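Local coordinates for endoglucanase CEL5A (Eubacterium cellulosolvens, PDB 4AFD), which binds beta-glucan chains such as cellotetraose, and probably xyloglucan, through the non-catalytic N-terminal carbohydrate-binding module of a family 5 glycoside hydrolase, at residues F61-H66 against F102-Y107. Numbering follows the deposited sequence.
With BGC (beta-D-glucopyranose), chain B.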
# COMPACT_ATOMS: atom_id res chain seq x y z
N PHE A 61 0.52 2.41 5.38
CA PHE A 61 0.78 1.51 6.50
C PHE A 61 0.21 2.12 7.74
O PHE A 61 0.60 3.34 7.97
CB PHE A 61 2.30 1.26 6.69
CG PHE A 61 2.84 0.09 5.86
CD1 PHE A 61 2.54 -0.08 4.47
CD2 PHE A 61 3.63 -0.85 6.46
CE1 PHE A 61 3.07 -1.17 3.80
CE2 PHE A 61 4.24 -1.92 5.71
CZ PHE A 61 3.85 -2.05 4.40
N ALA A 62 -0.67 1.51 8.52
CA ALA A 62 -1.31 2.20 9.63
C ALA A 62 -1.26 1.34 10.86
O ALA A 62 -1.32 0.06 10.81
CB ALA A 62 -2.71 2.66 9.28
N ARG A 63 -1.19 1.99 12.03
CA ARG A 63 -1.37 1.39 13.36
C ARG A 63 -2.46 2.12 14.03
O ARG A 63 -2.40 3.39 14.10
CB ARG A 63 -0.09 1.51 14.15
CG ARG A 63 -0.18 0.87 15.55
CD ARG A 63 1.07 1.08 16.37
NE ARG A 63 1.19 2.52 16.77
CZ ARG A 63 2.30 3.01 17.30
NH1 ARG A 63 3.44 2.35 17.33
NH2 ARG A 63 2.29 4.27 17.72
N TRP A 64 -3.51 1.49 14.51
CA TRP A 64 -4.57 2.22 15.25
C TRP A 64 -4.08 2.62 16.61
O TRP A 64 -3.24 1.99 17.18
CB TRP A 64 -5.85 1.32 15.33
CG TRP A 64 -6.19 0.65 14.02
CD1 TRP A 64 -6.60 -0.68 13.85
CD2 TRP A 64 -6.29 1.25 12.72
NE1 TRP A 64 -6.88 -0.89 12.53
CE2 TRP A 64 -6.71 0.19 11.79
CE3 TRP A 64 -6.01 2.51 12.17
CZ2 TRP A 64 -6.82 0.43 10.41
CZ3 TRP A 64 -6.22 2.68 10.73
CH2 TRP A 64 -6.59 1.68 9.92
N GLU A 65 -4.66 3.70 17.12
CA GLU A 65 -4.33 4.14 18.49
C GLU A 65 -4.65 2.99 19.48
O GLU A 65 -5.67 2.30 19.38
CB GLU A 65 -5.12 5.44 18.83
CG GLU A 65 -4.71 6.04 20.17
CD GLU A 65 -5.41 7.36 20.41
OE1 GLU A 65 -5.78 8.12 19.48
OE2 GLU A 65 -5.56 7.67 21.64
N HIS A 66 -3.78 2.79 20.41
CA HIS A 66 -3.98 1.72 21.45
C HIS A 66 -3.31 2.30 22.69
O HIS A 66 -2.07 2.51 22.73
CB HIS A 66 -3.31 0.38 21.07
CG HIS A 66 -3.59 -0.22 19.63
ND1 HIS A 66 -4.78 -0.83 19.24
CD2 HIS A 66 -2.68 -0.42 18.55
CE1 HIS A 66 -4.66 -1.24 17.90
NE2 HIS A 66 -3.37 -0.98 17.48
N PHE A 102 7.55 -3.74 12.38
CA PHE A 102 6.15 -3.95 11.98
C PHE A 102 5.40 -4.87 12.93
O PHE A 102 4.31 -5.38 12.57
CB PHE A 102 6.05 -4.36 10.52
CG PHE A 102 6.63 -3.35 9.59
CD1 PHE A 102 6.12 -2.05 9.55
CD2 PHE A 102 7.69 -3.69 8.71
CE1 PHE A 102 6.68 -1.11 8.70
CE2 PHE A 102 8.20 -2.74 7.80
CZ PHE A 102 7.79 -1.40 7.84
N SER A 103 5.90 -5.06 14.16
CA SER A 103 5.25 -5.95 15.12
C SER A 103 3.88 -5.49 15.57
O SER A 103 3.10 -6.23 16.11
CB SER A 103 6.12 -6.22 16.36
OG SER A 103 6.34 -4.98 17.06
N ASP A 104 3.58 -4.18 15.33
CA ASP A 104 2.30 -3.59 15.74
C ASP A 104 1.54 -3.09 14.51
O ASP A 104 0.57 -2.27 14.73
CB ASP A 104 2.55 -2.47 16.77
CG ASP A 104 3.55 -1.41 16.22
OD1 ASP A 104 3.93 -1.42 15.03
OD2 ASP A 104 3.93 -0.53 17.04
N LEU A 105 1.84 -3.50 13.33
CA LEU A 105 1.16 -3.01 12.09
C LEU A 105 -0.26 -3.48 11.98
O LEU A 105 -0.46 -4.76 11.90
CB LEU A 105 1.99 -3.43 10.92
CG LEU A 105 1.48 -2.98 9.54
CD1 LEU A 105 1.44 -1.44 9.35
CD2 LEU A 105 2.26 -3.62 8.44
N ASP A 106 -1.25 -2.62 11.93
CA ASP A 106 -2.66 -3.03 11.79
C ASP A 106 -3.16 -3.13 10.41
O ASP A 106 -4.15 -3.87 10.14
CB ASP A 106 -3.56 -2.08 12.61
CG ASP A 106 -3.41 -2.22 14.02
OD1 ASP A 106 -3.53 -3.39 14.56
OD2 ASP A 106 -3.15 -1.29 14.81
N TYR A 107 -2.62 -2.39 9.45
CA TYR A 107 -3.29 -2.18 8.15
C TYR A 107 -2.31 -1.84 7.04
O TYR A 107 -1.41 -0.97 7.28
CB TYR A 107 -4.32 -1.00 8.33
CG TYR A 107 -5.03 -0.61 7.09
CD1 TYR A 107 -6.10 -1.35 6.59
CD2 TYR A 107 -4.67 0.55 6.39
CE1 TYR A 107 -6.76 -0.98 5.48
CE2 TYR A 107 -5.34 0.94 5.26
CZ TYR A 107 -6.38 0.19 4.80
OH TYR A 107 -7.04 0.60 3.67
C2 BGC B . -10.21 1.71 10.93
C3 BGC B . -10.83 0.95 12.12
C4 BGC B . -10.04 1.33 13.38
C5 BGC B . -10.31 2.89 13.55
C6 BGC B . -9.79 3.60 14.87
C1 BGC B . -10.21 3.26 11.24
O2 BGC B . -11.02 1.46 9.80
O3 BGC B . -10.68 -0.43 11.96
O4 BGC B . -10.54 0.63 14.50
O5 BGC B . -9.59 3.51 12.51
O6 BGC B . -9.27 2.65 15.76
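A classic beta bulge joins the start of strand 107-112 to the end of strand 57-63 in the four-stranded antiparallel sheet of this family 65 carbohydrate-binding module, and directly beside it Trp64 forms part of the glycan pocket. The bulge is diagnosed by Asp106 and Tyr107 both facing Ala62: Ala62 N donates to Tyr107 O (2.9 Å), while Ala62 O accepts a bond from Asp106 N (2.9 Å) and a weak one from Tyr107 N. The indole of Trp64 lies between protein and sugar. Asp106 CB sits over one face, 3.7 Å from the centroid of the five-membered ring, a CH-pi contact, and the carboxylate runs nearly parallel to the indole, 6° between planes. Over the opposite face lies a glucose ring, with BGC C2 3.7 Å from Trp64 CZ2; Tyr107 CB also touches the benzo end obliquely. Trp20, Trp25 and Trp73 are among the residues completing the pocket. Just before the bulge in sequence, a chi1 of -178°, with CG anti to the backbone N, carries both methyls of Leu105 to the Phe61 ring, whose edge is turned toward the face of Phe102 (planes at 60°). Arg63 NH1 makes a 2.9 Å salt bridge to Asp104 OD2, which lies close to the guanidinium plane, while NH1 comes from above the carboxylate plane; Arg63 NH2 also bonds to Pro70 O, and Asp104 OD1 to Tyr97 OH. Asp106 OD2 grips the segment that follows strand 57-63 with two bonds, which should limit rotation of the carboxylate and hold the tryptophan backbone in place: Trp64 N reaches it on the anti side at 2.8 Å, and His66 NE2, with the oxygen close to the plane of the imidazole, meets the syn lone pair at 2.7 Å.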